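PDB 6SKI: putative type VI secretion protein from Escherichia coli, which is a phospholipase effector of the type VI secretion system, probably cleaving membrane lipids of target cells, and is loaded on the VgrG spike. Local coordinates for residues 285-290 and 487-492. Numbering follows the deposited sequence.
Sequences MNEYRY and HCSANW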
ATOM      1  N   MET A 285      10.231  12.224   4.703  1.00 45.58           N
ATOM      2  CA  MET A 285      11.529  12.873   4.770  1.00 45.58           C
ATOM      3  C   MET A 285      12.465  12.212   5.764  1.00 45.58           C
ATOM      4  O   MET A 285      13.678  12.420   5.680  1.00 45.58           O
ATOM      5  CB  MET A 285      11.370  14.350   5.142  1.00 45.58           C
ATOM      6  CG  MET A 285      11.131  15.260   3.962  1.00 45.58           C
ATOM      7  SD  MET A 285      11.145  17.014   4.371  1.00 45.58           S
ATOM      8  CE  MET A 285      11.281  16.963   6.152  1.00 45.58           C
ATOM      9  N   ASN A 286      11.938  11.412   6.686  1.00 44.79           N
ATOM     10  CA  ASN A 286      12.732  10.769   7.720  1.00 44.79           C
ATOM     11  C   ASN A 286      12.552   9.264   7.668  1.00 44.79           C
ATOM     12  O   ASN A 286      12.487   8.588   8.696  1.00 44.79           O
ATOM     13  CB  ASN A 286      12.379  11.311   9.100  1.00 44.79           C
ATOM     14  CG  ASN A 286      12.457  12.816   9.164  1.00 44.79           C
ATOM     15  OD1 ASN A 286      13.496  13.403   8.882  1.00 44.79           O
ATOM     16  ND2 ASN A 286      11.361  13.449   9.546  1.00 44.79           N
ATOM     17  N   GLU A 287      12.474   8.719   6.461  1.00 45.09           N
ATOM     18  CA  GLU A 287      12.512   7.281   6.243  1.00 45.09           C
ATOM     19  C   GLU A 287      13.884   6.945   5.683  1.00 45.09           C
ATOM     20  O   GLU A 287      14.293   7.503   4.660  1.00 45.09           O
ATOM     21  CB  GLU A 287      11.407   6.831   5.292  1.00 45.09           C
ATOM     22  CG  GLU A 287      11.497   5.373   4.888  1.00 45.09           C
ATOM     23  CD  GLU A 287      11.366   4.429   6.063  1.00 45.09           C
ATOM     24  OE1 GLU A 287      10.735   4.804   7.070  1.00 45.09           O
ATOM     25  OE2 GLU A 287      11.896   3.305   5.983  1.00 45.09           O
ATOM     26  N   TYR A 288      14.592   6.042   6.356  1.00 45.01           N
ATOM     27  CA  TYR A 288      15.997   5.811   6.069  1.00 45.01           C
ATOM     28  C   TYR A 288      16.348   4.341   5.929  1.00 45.01           C
ATOM     29  O   TYR A 288      17.526   4.023   5.749  1.00 45.01           O
ATOM     30  CB  TYR A 288      16.860   6.429   7.174  1.00 45.01           C
ATOM     31  CG  TYR A 288      16.634   7.907   7.347  1.00 45.01           C
ATOM     32  CD1 TYR A 288      16.810   8.780   6.291  1.00 45.01           C
ATOM     33  CD2 TYR A 288      16.213   8.425   8.559  1.00 45.01           C
ATOM     34  CE1 TYR A 288      16.595  10.126   6.442  1.00 45.01           C
ATOM     35  CE2 TYR A 288      15.994   9.770   8.719  1.00 45.01           C
ATOM     36  CZ  TYR A 288      16.186  10.616   7.655  1.00 45.01           C
ATOM     37  OH  TYR A 288      15.971  11.963   7.803  1.00 45.01           O
ATOM     38  N   ARG A 289      15.376   3.441   6.012  1.00 44.54           N
ATOM     39  CA  ARG A 289      15.652   2.018   6.001  1.00 44.54           C
ATOM     40  C   ARG A 289      16.184   1.578   4.642  1.00 44.54           C
ATOM     41  O   ARG A 289      15.925   2.196   3.606  1.00 44.54           O
ATOM     42  CB  ARG A 289      14.388   1.238   6.350  1.00 44.54           C
ATOM     43  CG  ARG A 289      14.151   1.106   7.832  1.00 44.54           C
ATOM     44  CD  ARG A 289      12.892   0.328   8.104  1.00 44.54           C
ATOM     45  NE  ARG A 289      11.713   1.089   7.720  1.00 44.54           N
ATOM     46  CZ  ARG A 289      10.474   0.754   8.051  1.00 44.54           C
ATOM     47  NH1 ARG A 289      10.255  -0.331   8.775  1.00 44.54           N
ATOM     48  NH2 ARG A 289       9.455   1.504   7.660  1.00 44.54           N
ATOM     49  N   TYR A 290      16.944   0.486   4.659  1.00 47.97           N
ATOM     50  CA  TYR A 290      17.496  -0.051   3.424  1.00 47.97           C
ATOM     51  C   TYR A 290      16.430  -0.779   2.618  1.00 47.97           C
ATOM     52  O   TYR A 290      16.383  -0.655   1.390  1.00 47.97           O
ATOM     53  CB  TYR A 290      18.668  -0.985   3.741  1.00 47.97           C
ATOM     54  CG  TYR A 290      19.213  -1.730   2.547  1.00 47.97           C
ATOM     55  CD1 TYR A 290      20.266  -1.217   1.808  1.00 47.97           C
ATOM     56  CD2 TYR A 290      18.680  -2.951   2.161  1.00 47.97           C
ATOM     57  CE1 TYR A 290      20.765  -1.891   0.718  1.00 47.97           C
ATOM     58  CE2 TYR A 290      19.168  -3.628   1.074  1.00 47.97           C
ATOM     59  CZ  TYR A 290      20.212  -3.097   0.357  1.00 47.97           C
ATOM     60  OH  TYR A 290      20.710  -3.774  -0.732  1.00 47.97           O
ATOM     61  N   HIS A 487       8.416   8.669  13.974  1.00 47.57           N
ATOM     62  CA  HIS A 487       9.017   7.477  14.545  1.00 47.57           C
ATOM     63  C   HIS A 487      10.358   7.214  13.881  1.00 47.57           C
ATOM     64  O   HIS A 487      10.536   7.479  12.690  1.00 47.57           O
ATOM     65  CB  HIS A 487       8.111   6.260  14.362  1.00 47.57           C
ATOM     66  CG  HIS A 487       6.772   6.392  15.013  1.00 47.57           C
ATOM     67  ND1 HIS A 487       6.296   5.478  15.925  1.00 47.57           N
ATOM     68  CD2 HIS A 487       5.802   7.326  14.877  1.00 47.57           C
ATOM     69  CE1 HIS A 487       5.091   5.843  16.324  1.00 47.57           C
ATOM     70  NE2 HIS A 487       4.769   6.963  15.705  1.00 47.57           N
ATOM     71  N   CYS A 488      11.306   6.704  14.660  1.00 50.12           N
ATOM     72  CA  CYS A 488      12.569   6.225  14.114  1.00 50.12           C
ATOM     73  C   CYS A 488      12.350   4.786  13.667  1.00 50.12           C
ATOM     74  O   CYS A 488      12.272   3.875  14.496  1.00 50.12           O
ATOM     75  CB  CYS A 488      13.687   6.330  15.147  1.00 50.12           C
ATOM     76  SG  CYS A 488      15.294   5.761  14.561  1.00 50.12           S
ATOM     77  N   SER A 489      12.242   4.582  12.355  1.00 46.97           N
ATOM     78  CA  SER A 489      11.919   3.274  11.809  1.00 46.97           C
ATOM     79  C   SER A 489      13.146   2.472  11.413  1.00 46.97           C
ATOM     80  O   SER A 489      13.053   1.247  11.300  1.00 46.97           O
ATOM     81  CB  SER A 489      11.002   3.423  10.589  1.00 46.97           C
ATOM     82  OG  SER A 489      11.568   4.298   9.631  1.00 46.97           O
ATOM     83  N   ALA A 490      14.283   3.129  11.208  1.00 46.21           N
ATOM     84  CA  ALA A 490      15.529   2.446  10.907  1.00 46.21           C
ATOM     85  C   ALA A 490      16.267   2.156  12.204  1.00 46.21           C
ATOM     86  O   ALA A 490      16.547   3.070  12.985  1.00 46.21           O
ATOM     87  CB  ALA A 490      16.397   3.290   9.975  1.00 46.21           C
ATOM     88  N   ASN A 491      16.570   0.883  12.437  1.00 46.67           N
ATOM     89  CA  ASN A 491      17.268   0.476  13.645  1.00 46.67           C
ATOM     90  C   ASN A 491      18.101  -0.752  13.334  1.00 46.67           C
ATOM     91  O   ASN A 491      18.000  -1.339  12.255  1.00 46.67           O
ATOM     92  CB  ASN A 491      16.302   0.186  14.797  1.00 46.67           C
ATOM     93  CG  ASN A 491      15.167  -0.724  14.393  1.00 46.67           C
ATOM     94  OD1 ASN A 491      15.350  -1.926  14.233  1.00 46.67           O
ATOM     95  ND2 ASN A 491      13.980  -0.156  14.238  1.00 46.67           N
ATOM     96  N   TRP A 492      18.929  -1.141  14.295  1.00 46.76           N
ATOM     97  CA  TRP A 492      19.784  -2.308  14.146  1.00 46.76           C
ATOM     98  C   TRP A 492      19.324  -3.436  15.057  1.00 46.76           C
ATOM     99  O   TRP A 492      20.127  -4.260  15.495  1.00 46.76           O
ATOM    100  CB  TRP A 492      21.239  -1.943  14.424  1.00 46.76           C
ATOM    101  CG  TRP A 492      21.904  -1.282  13.264  1.00 46.76           C
ATOM    102  CD1 TRP A 492      22.093   0.052  13.084  1.00 46.76           C
ATOM    103  CD2 TRP A 492      22.468  -1.925  12.119  1.00 46.76           C
ATOM    104  NE1 TRP A 492      22.742   0.283  11.900  1.00 46.76           N
ATOM    105  CE2 TRP A 492      22.983  -0.917  11.287  1.00 46.76           C
ATOM    106  CE3 TRP A 492      22.588  -3.257  11.717  1.00 46.76           C
ATOM    107  CZ2 TRP A 492      23.606  -1.196  10.079  1.00 46.76           C
ATOM    108  CZ3 TRP A 492      23.209  -3.531  10.519  1.00 46.76           C
ATOM    109  CH2 TRP A 492      23.710  -2.507   9.714  1.00 46.76           C
TER
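The torsions of Ser-489 and Glu-287 bring the two together: chi1 of Ser-489 (54°) sets OG between its backbone N and carbonyl carbon, while Glu-287, with CG anti to its own N, bends at chi2 (62°) and brings its carboxylate to that hydroxyl. The resulting hydrogen bond, Ser-489 OG to Glu-287 OE1, measures 2.7 Å; the donor lies on the syn side of the oxygen but 34° out of the carboxylate plane. OE2, the other oxygen, is taken by Arg-289. NE of Arg-289 lies 2.8 Å from OE2 of Glu-287 in a nearly straight hydrogen bond, part of a salt bridge, in which OE2 uses its syn lone pair and the carboxylate lies at the guanidinium edge. One guanidinium face rests on the serine methylene: Ser-489 CB sits over its centre, 3.7 Å from Arg-289 CZ. Farther back, the arginine's aliphatic part runs along segment 487-492, with Arg-289 CD 3.3 Å from Ser-489 O and CG 3.8 Å from Ala-490 CB. That methyl also faces Tyr-288, whose CB is 4.2 Å from Ala-490 CB; the tyrosine hydroxyl itself bonds to Ala-367 O.

The contact joins the loop after strand 278-284, part of the Tle1-like catalytic domain, to the loop between helix 476-483 and strand 495-497. Glu-287 OE1 also receives a weak hydrogen bond from His-310 N; Ser-197, His-310 and Asp-245 are arranged like a Ser-His-Asp triad, probably catalytic as in alpha/beta hydrolases. Arg-289 NH1 is held by Asn-526 OD1. The buried carboxylate therefore has partners at both oxygens, and the arginine probably offsets its charge, consistent with a second-shell link between Ser-489 and the backbone of the putative triad histidine.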